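Local coordinates for sensor protein (Geobacter sulfurreducens, PDB 3H7M), which is the sensor domain, built like a periplasmic solute-binding protein, of a membrane histidine kinase that probably autophosphorylates with ATP to relay a signal, at residues G35-L40 against I224-W228; I100-R104 against L154-C159. One frame throughout, in Å; residues are numbered along the deposited sequence.

Overall arrangement
Two long-range contacts lie in different regions of one domain of the periplasmic-binding-protein type. Contact 1 lays the start of helix 36-48 against the end of helix 220-227, drawing the C-terminal part of the chain back to its beginning. Contact 2, the shorter span, falls within it in sequence; there the end of strand 87-103 meets the end of helix 147-155. Their centres are about 29 Å apart and their nearest atoms about 15 Å. Strand 87-103 relates them: its first half, at His93 and Thr94, packs against contact 1, and its last residues form contact 2. Strand 181-198 runs beside it, consistent with the paired strands that link the two lobes of this fold.

Contact 1: residues G35-L40 against I224-W228; sequences GYNVEL and IRAKW
Ile224 opens the contact by sliding past Glu39 in the opposite direction: its CG2 lies 3.9 Å from Glu39 CB, while its CD1 reaches Leu40 CD1 at the same separation. Next, Arg225 runs beside Tyr36, and its CA meets the tyrosine ring at the edge, 3.9 Å from CE2. Both polar ends are held outside the interface, the Tyr36 hydroxyl by the His93 carbonyl and the guanidinium by Val231 O, Glu222 and Glu233. Lys227, fully extended, crosses Glu39 at about a right angle, and in one conformer NZ forms a salt bridge to OE1 at 3.1 Å, on the syn side but 30° out of the carboxylate plane. Trp228 completes the contact against Gly35, the N-cap of helix 36-48, and that helix's first turn. Tyr36 CB stands 4.0 Å over the centroid of its five-membered ring, a CH-pi contact. With CG anti to the backbone N (chi1 172°), the Tyr36 ring is set with its edge toward the face of Trp228 in an offset edge-to-face pair, planes at 76°. Gly35 CA approaches Trp228 CH2 to 3.4 Å, and Glu39 OE1 sits at the ring edge, 3.3 Å from CZ2. Replacing Trp228 with an alanine is likely to open a gap beside the Gly35-Tyr36 backbone and take the ring edge away from Glu39 OE1. The chemistry is thus zoned: apolar and aromatic surfaces join the N- and C-terminal parts of this family 3 solute-binding-protein fold, and the single ion pair, at an exposed lysine modelled in two conformers, probably adds less.

Contact 2: residues I100-R104 against L154-C159; sequences IFARR and LAAGGC
Arg103 and Leu154 hold the end of a strand to the end of a helix through both a polar grip and an apolar plug. The tight polar part centres on one nitrogen. Arg103 NH1 donates to Leu154 O and to Cys159 O, each at 3.0 Å, with both acceptors in the guanidinium plane. It meets the first carbonyl on a lone pair, with a C=O...N angle of 143°, and the second almost end-on, at 171°. A bend in the arginine chain at chi3 (-60°) folds the guanidinium back over the turn, where Gly157 CA lies over one of its faces, 3.4 Å from NH1. Leu154 O also accepts from Gly157 N, the inner bond of a Schellman motif that closes the helix at a glycine of positive phi; two donors therefore satisfy this carbonyl, and the arginine's charge would be expected to suit a helix C-terminus. Beneath the polar layer, Leu154 CD2 packs on the Phe101 carbonyl, 3.4 Å from O, and on its side chain, 3.8 Å from CB. The outer side is looser: contact with Ala155 is slight, 4.0 Å from Arg103 CD to Ala155 O, a carbonyl taken by Asn180 ND2; Gly157 is exposed, and Arg103 NE makes a long, weak ion pair with Asp105. Deeper in the fold, strand 87-103 runs between strands 161-165 and 181-198 in the mixed sheet; Phe101 reaches Leu151 one turn back along helix 147-155, Leu154 touches Leu181, and the chain beyond Cys159 soon enters strand 161-165.

Contact 1: residues G35-L40 against I224-W228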
ATOM      1  N   GLY A  35      -9.554   7.621  -0.601  1.00 28.04           N
ATOM      2  CA  GLY A  35      -8.253   7.455  -1.211  1.00 32.89           C
ATOM      3  C   GLY A  35      -8.236   7.091  -2.671  1.00 36.10           C
ATOM      4  O   GLY A  35      -9.280   6.768  -3.258  1.00 36.71           O
ATOM      5  N   TYR A  36      -7.033   7.163  -3.242  1.00 27.46           N
ATOM      6  CA  TYR A  36      -6.761   6.838  -4.632  1.00 35.03           C
ATOM      7  C   TYR A  36      -7.372   5.468  -5.004  1.00 37.99           C
ATOM      8  O   TYR A  36      -8.120   5.370  -5.963  1.00 35.85           O
ATOM      9  CB  TYR A  36      -5.238   6.826  -4.841  1.00 32.50           C
ATOM     10  CG  TYR A  36      -4.745   6.319  -6.179  1.00 34.59           C
ATOM     11  CD1 TYR A  36      -4.082   5.085  -6.284  1.00 29.40           C
ATOM     12  CD2 TYR A  36      -4.898   7.088  -7.339  1.00 31.69           C
ATOM     13  CE1 TYR A  36      -3.564   4.636  -7.536  1.00 25.46           C
ATOM     14  CE2 TYR A  36      -4.395   6.654  -8.578  1.00 30.17           C
ATOM     15  CZ  TYR A  36      -3.722   5.430  -8.669  1.00 37.46           C
ATOM     16  OH  TYR A  36      -3.165   5.033  -9.879  1.00 45.24           O
ATOM     17  N   ASN A  37      -7.069   4.434  -4.226  1.00 32.19           N
ATOM     18  CA  ASN A  37      -7.576   3.092  -4.491  1.00 34.43           C
ATOM     19  C   ASN A  37      -9.092   3.079  -4.567  1.00 38.05           C
ATOM     20  O   ASN A  37      -9.683   2.529  -5.504  1.00 38.33           O
ATOM     21  CB  ASN A  37      -7.109   2.098  -3.406  1.00 30.01           C
ATOM     22  CG  ASN A  37      -5.568   1.919  -3.363  1.00 24.48           C
ATOM     23  OD1 ASN A  37      -4.826   2.480  -4.162  1.00 25.36           O
ATOM     24  ND2 ASN A  37      -5.106   1.120  -2.421  1.00 27.74           N
ATOM     25  N   VAL A  38      -9.709   3.704  -3.577  1.00 37.99           N
ATOM     26  CA  VAL A  38     -11.165   3.786  -3.452  1.00 32.45           C
ATOM     27  C   VAL A  38     -11.801   4.447  -4.672  1.00 26.43           C
ATOM     28  O   VAL A  38     -12.740   3.937  -5.275  1.00 40.95           O
ATOM     29  CB  VAL A  38     -11.505   4.557  -2.145  1.00 34.11           C
ATOM     30  CG1 VAL A  38     -12.986   4.887  -2.048  1.00 32.78           C
ATOM     31  CG2 VAL A  38     -11.111   3.685  -0.957  1.00 35.26           C
ATOM     32  N   GLU A  39     -11.266   5.580  -5.045  1.00 28.78           N
ATOM     33  CA  GLU A  39     -11.762   6.300  -6.186  1.00 32.52           C
ATOM     34  C   GLU A  39     -11.596   5.433  -7.448  1.00 38.00           C
ATOM     35  O   GLU A  39     -12.471   5.379  -8.322  1.00 32.84           O
ATOM     36  CB  GLU A  39     -10.960   7.580  -6.308  1.00 36.24           C
ATOM     37  CG  GLU A  39     -11.742   8.738  -6.832  1.00 55.89           C
ATOM     38  CD  GLU A  39     -11.158  10.057  -6.387  1.00 57.09           C
ATOM     39  OE1 GLU A  39     -10.897  10.182  -5.164  1.00 44.49           O
ATOM     40  OE2 GLU A  39     -10.984  10.951  -7.258  1.00 53.32           O
ATOM     41  N   LEU A  40     -10.455   4.760  -7.535  1.00 32.25           N
ATOM     42  CA  LEU A  40     -10.163   3.895  -8.669  1.00 34.91           C
ATOM     43  C   LEU A  40     -11.184   2.746  -8.713  1.00 33.66           C
ATOM     44  O   LEU A  40     -11.801   2.467  -9.738  1.00 38.37           O
ATOM     45  CB  LEU A  40      -8.749   3.350  -8.517  1.00 35.70           C
ATOM     46  CG  LEU A  40      -7.879   3.392  -9.771  1.00 50.28           C
ATOM     47  CD1 LEU A  40      -8.007   4.749 -10.457  1.00 42.46           C
ATOM     48  CD2 LEU A  40      -6.433   3.125  -9.381  1.00 45.47           C
ATOM     49  N   ILE A 224      -8.107  10.770 -12.172  1.00 35.22           N
ATOM     50  CA  ILE A 224      -8.139  10.369 -10.779  1.00 30.09           C
ATOM     51  C   ILE A 224      -6.756  10.472 -10.171  1.00 41.28           C
ATOM     52  O   ILE A 224      -6.597  10.975  -9.053  1.00 44.52           O
ATOM     53  CB  ILE A 224      -8.663   8.945 -10.626  1.00 27.46           C
ATOM     54  CG1 ILE A 224     -10.146   8.893 -11.040  1.00 31.47           C
ATOM     55  CG2 ILE A 224      -8.517   8.502  -9.183  1.00 30.96           C
ATOM     56  CD1 ILE A 224     -10.721   7.498 -11.235  1.00 20.42           C
ATOM     57  N   ARG A 225      -5.747  10.013 -10.910  1.00 37.98           N
ATOM     58  CA  ARG A 225      -4.387  10.051 -10.392  1.00 35.98           C
ATOM     59  C   ARG A 225      -3.886  11.469 -10.153  1.00 33.23           C
ATOM     60  O   ARG A 225      -3.223  11.728  -9.161  1.00 37.68           O
ATOM     61  CB  ARG A 225      -3.403   9.329 -11.321  1.00 29.16           C
ATOM     62  CG  ARG A 225      -2.001   9.196 -10.714  1.00 34.11           C
ATOM     63  CD  ARG A 225      -1.076   8.332 -11.557  1.00 34.38           C
ATOM     64  NE  ARG A 225      -0.761   8.944 -12.839  1.00 45.40           N
ATOM     65  CZ  ARG A 225       0.181   9.862 -13.009  1.00 52.97           C
ATOM     66  NH1 ARG A 225       0.903  10.274 -11.971  1.00 47.09           N
ATOM     67  NH2 ARG A 225       0.416  10.352 -14.221  1.00 53.67           N
ATOM     68  N   ALA A 226      -4.196  12.387 -11.052  1.00 33.33           N
ATOM     69  CA  ALA A 226      -3.716  13.750 -10.886  1.00 37.14           C
ATOM     70  C   ALA A 226      -4.197  14.357  -9.563  1.00 42.40           C
ATOM     71  O   ALA A 226      -3.548  15.229  -9.006  1.00 47.43           O
ATOM     72  CB  ALA A 226      -4.167  14.608 -12.060  1.00 27.42           C
ATOM     73  N   LYS A 227      -5.336  13.883  -9.067  0.50 45.07           N
ATOM     74  CA  LYS A 227      -5.897  14.387  -7.817  0.50 43.62           C
ATOM     75  C   LYS A 227      -4.945  14.166  -6.644  0.50 44.29           C
ATOM     76  O   LYS A 227      -4.752  15.059  -5.810  0.50 41.61           O
ATOM     77  CB  LYS A 227      -7.241  13.702  -7.530  0.50 44.46           C
ATOM     78  CG  LYS A 227      -7.894  14.062  -6.193  0.50 43.33           C
ATOM     79  CD  LYS A 227      -9.285  13.429  -6.080  0.50 42.14           C
ATOM     80  CE  LYS A 227     -10.023  13.833  -4.798  0.50 29.99           C
ATOM     81  NZ  LYS A 227     -11.374  13.202  -4.754  0.50 21.68           N
ATOM     82  N   TRP A 228      -4.352  12.977  -6.590  1.00 43.27           N
ATOM     83  CA  TRP A 228      -3.437  12.629  -5.519  1.00 44.25           C
ATOM     84  C   TRP A 228      -1.965  12.832  -5.875  1.00 48.39           C
ATOM     85  O   TRP A 228      -1.320  11.948  -6.456  1.00 47.56           O
ATOM     86  CB  TRP A 228      -3.712  11.201  -5.085  1.00 43.26           C
ATOM     87  CG  TRP A 228      -5.197  10.926  -4.941  1.00 37.79           C
ATOM     88  CD1 TRP A 228      -6.067  10.605  -5.936  1.00 44.51           C
ATOM     89  CD2 TRP A 228      -5.971  10.936  -3.724  1.00 49.35           C
ATOM     90  NE1 TRP A 228      -7.336  10.400  -5.424  1.00 51.93           N
ATOM     91  CE2 TRP A 228      -7.308  10.597  -4.072  1.00 42.66           C
ATOM     92  CE3 TRP A 228      -5.665  11.195  -2.375  1.00 44.21           C
ATOM     93  CZ2 TRP A 228      -8.336  10.508  -3.128  1.00 51.05           C
ATOM     94  CZ3 TRP A 228      -6.698  11.105  -1.423  1.00 45.42           C
ATOM     95  CH2 TRP A 228      -8.017  10.762  -1.812  1.00 57.23           C
TER

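Contact 2: residues I100-R104 against L154-C159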
ATOM      1  N   ILE A 100      14.010   5.760   3.031  1.00 41.27           N
ATOM      2  CA  ILE A 100      14.498   5.676   4.387  1.00 44.73           C
ATOM      3  C   ILE A 100      14.254   7.068   4.978  1.00 40.23           C
ATOM      4  O   ILE A 100      14.620   8.101   4.401  1.00 30.92           O
ATOM      5  CB  ILE A 100      15.988   5.345   4.452  1.00 45.49           C
ATOM      6  CG1 ILE A 100      16.225   3.914   3.962  1.00 45.58           C
ATOM      7  CG2 ILE A 100      16.481   5.512   5.889  1.00 36.55           C
ATOM      8  CD1 ILE A 100      17.705   3.589   3.776  1.00 38.53           C
ATOM      9  N   PHE A 101      13.614   7.057   6.127  1.00 31.53           N
ATOM     10  CA  PHE A 101      13.255   8.252   6.871  1.00 40.70           C
ATOM     11  C   PHE A 101      14.107   8.330   8.147  1.00 46.76           C
ATOM     12  O   PHE A 101      14.445   7.297   8.749  1.00 42.74           O
ATOM     13  CB  PHE A 101      11.766   8.170   7.258  1.00 31.24           C
ATOM     14  CG  PHE A 101      10.827   8.344   6.095  1.00 48.04           C
ATOM     15  CD1 PHE A 101      10.431   9.619   5.687  1.00 41.98           C
ATOM     16  CD2 PHE A 101      10.347   7.237   5.395  1.00 40.55           C
ATOM     17  CE1 PHE A 101       9.578   9.789   4.608  1.00 39.03           C
ATOM     18  CE2 PHE A 101       9.491   7.406   4.313  1.00 46.14           C
ATOM     19  CZ  PHE A 101       9.107   8.686   3.921  1.00 47.60           C
ATOM     20  N   ALA A 102      14.420   9.555   8.558  1.00 46.99           N
ATOM     21  CA  ALA A 102      15.209   9.800   9.763  1.00 48.77           C
ATOM     22  C   ALA A 102      14.882  11.174  10.338  1.00 45.77           C
ATOM     23  O   ALA A 102      14.358  12.031   9.626  1.00 44.96           O
ATOM     24  CB  ALA A 102      16.695   9.745   9.426  1.00 35.46           C
ATOM     25  N   ARG A 103      15.215  11.390  11.614  1.00 46.15           N
ATOM     26  CA  ARG A 103      15.012  12.698  12.228  1.00 38.74           C
ATOM     27  C   ARG A 103      16.090  13.553  11.589  1.00 38.71           C
ATOM     28  O   ARG A 103      17.146  13.030  11.241  1.00 46.21           O
ATOM     29  CB  ARG A 103      15.180  12.629  13.742  1.00 31.28           C
ATOM     30  CG  ARG A 103      14.144  11.741  14.413  1.00 38.24           C
ATOM     31  CD  ARG A 103      14.277  11.740  15.931  1.00 37.30           C
ATOM     32  NE  ARG A 103      15.592  11.265  16.337  1.00 53.35           N
ATOM     33  CZ  ARG A 103      15.938   9.985  16.437  1.00 50.61           C
ATOM     34  NH1 ARG A 103      15.063   9.018  16.171  1.00 39.52           N
ATOM     35  NH2 ARG A 103      17.175   9.678  16.797  1.00 45.07           N
ATOM     36  N   ARG A 104      15.802  14.843  11.391  1.00 45.77           N
ATOM     37  CA  ARG A 104      16.731  15.790  10.757  1.00 52.76           C
ATOM     38  C   ARG A 104      18.124  15.824  11.348  1.00 57.29           C
ATOM     39  O   ARG A 104      19.120  15.833  10.625  1.00 57.73           O
ATOM     40  CB  ARG A 104      16.177  17.207  10.810  1.00 53.12           C
ATOM     41  CG  ARG A 104      15.128  17.475   9.795  1.00 65.95           C
ATOM     42  CD  ARG A 104      14.668  18.916   9.828  1.00 76.47           C
ATOM     43  NE  ARG A 104      13.622  19.108   8.833  1.00 84.93           N
ATOM     44  CZ  ARG A 104      12.483  18.422   8.824  1.00 95.30           C
ATOM     45  NH1 ARG A 104      12.255  17.511   9.762  1.00100.69           N
ATOM     46  NH2 ARG A 104      11.580  18.627   7.871  1.00 97.22           N
ATOM     47  N   LEU A 154       9.946   6.707  15.116  1.00 30.19           N
ATOM     48  CA  LEU A 154      11.136   7.405  14.693  1.00 32.01           C
ATOM     49  C   LEU A 154      11.097   8.849  15.216  1.00 40.96           C
ATOM     50  O   LEU A 154      12.080   9.369  15.747  1.00 38.27           O
ATOM     51  CB  LEU A 154      11.177   7.435  13.186  1.00 28.88           C
ATOM     52  CG  LEU A 154      12.366   8.142  12.559  1.00 37.38           C
ATOM     53  CD1 LEU A 154      13.662   7.341  12.839  1.00 36.23           C
ATOM     54  CD2 LEU A 154      12.108   8.258  11.054  1.00 30.89           C
ATOM     55  N   ALA A 155       9.943   9.487  15.040  1.00 40.76           N
ATOM     56  CA  ALA A 155       9.745  10.866  15.432  1.00 36.58           C
ATOM     57  C   ALA A 155       9.972  11.023  16.925  1.00 40.56           C
ATOM     58  O   ALA A 155      10.539  12.025  17.381  1.00 28.91           O
ATOM     59  CB  ALA A 155       8.352  11.304  15.069  1.00 31.58           C
ATOM     60  N   ALA A 156       9.541  10.009  17.664  1.00 35.90           N
ATOM     61  CA  ALA A 156       9.657   9.968  19.108  1.00 39.39           C
ATOM     62  C   ALA A 156      11.024   9.533  19.619  1.00 39.19           C
ATOM     63  O   ALA A 156      11.178   9.273  20.815  1.00 49.80           O
ATOM     64  CB  ALA A 156       8.594   9.037  19.672  1.00 31.98           C
ATOM     65  N   GLY A 157      12.006   9.443  18.729  1.00 41.51           N
ATOM     66  CA  GLY A 157      13.333   9.003  19.132  1.00 41.64           C
ATOM     67  C   GLY A 157      13.314   7.581  19.677  1.00 41.97           C
ATOM     68  O   GLY A 157      14.188   7.200  20.444  1.00 46.79           O
ATOM     69  N   GLY A 158      12.306   6.808  19.274  1.00 43.59           N
ATOM     70  CA  GLY A 158      12.144   5.428  19.705  1.00 42.21           C
ATOM     71  C   GLY A 158      12.841   4.362  18.855  1.00 46.27           C
ATOM     72  O   GLY A 158      12.742   3.176  19.166  1.00 44.03           O
ATOM     73  N   CYS A 159      13.529   4.774  17.788  1.00 36.28           N
ATOM     74  CA  CYS A 159      14.265   3.864  16.911  1.00 38.73           C
ATOM     75  C   CYS A 159      15.202   4.763  16.117  1.00 41.45           C
ATOM     76  O   CYS A 159      15.130   5.984  16.265  1.00 40.91           O
ATOM     77  CB  CYS A 159      13.316   3.070  15.992  1.00 45.74           C
ATOM     78  SG  CYS A 159      12.185   4.017  14.919  1.00 46.38           S
TER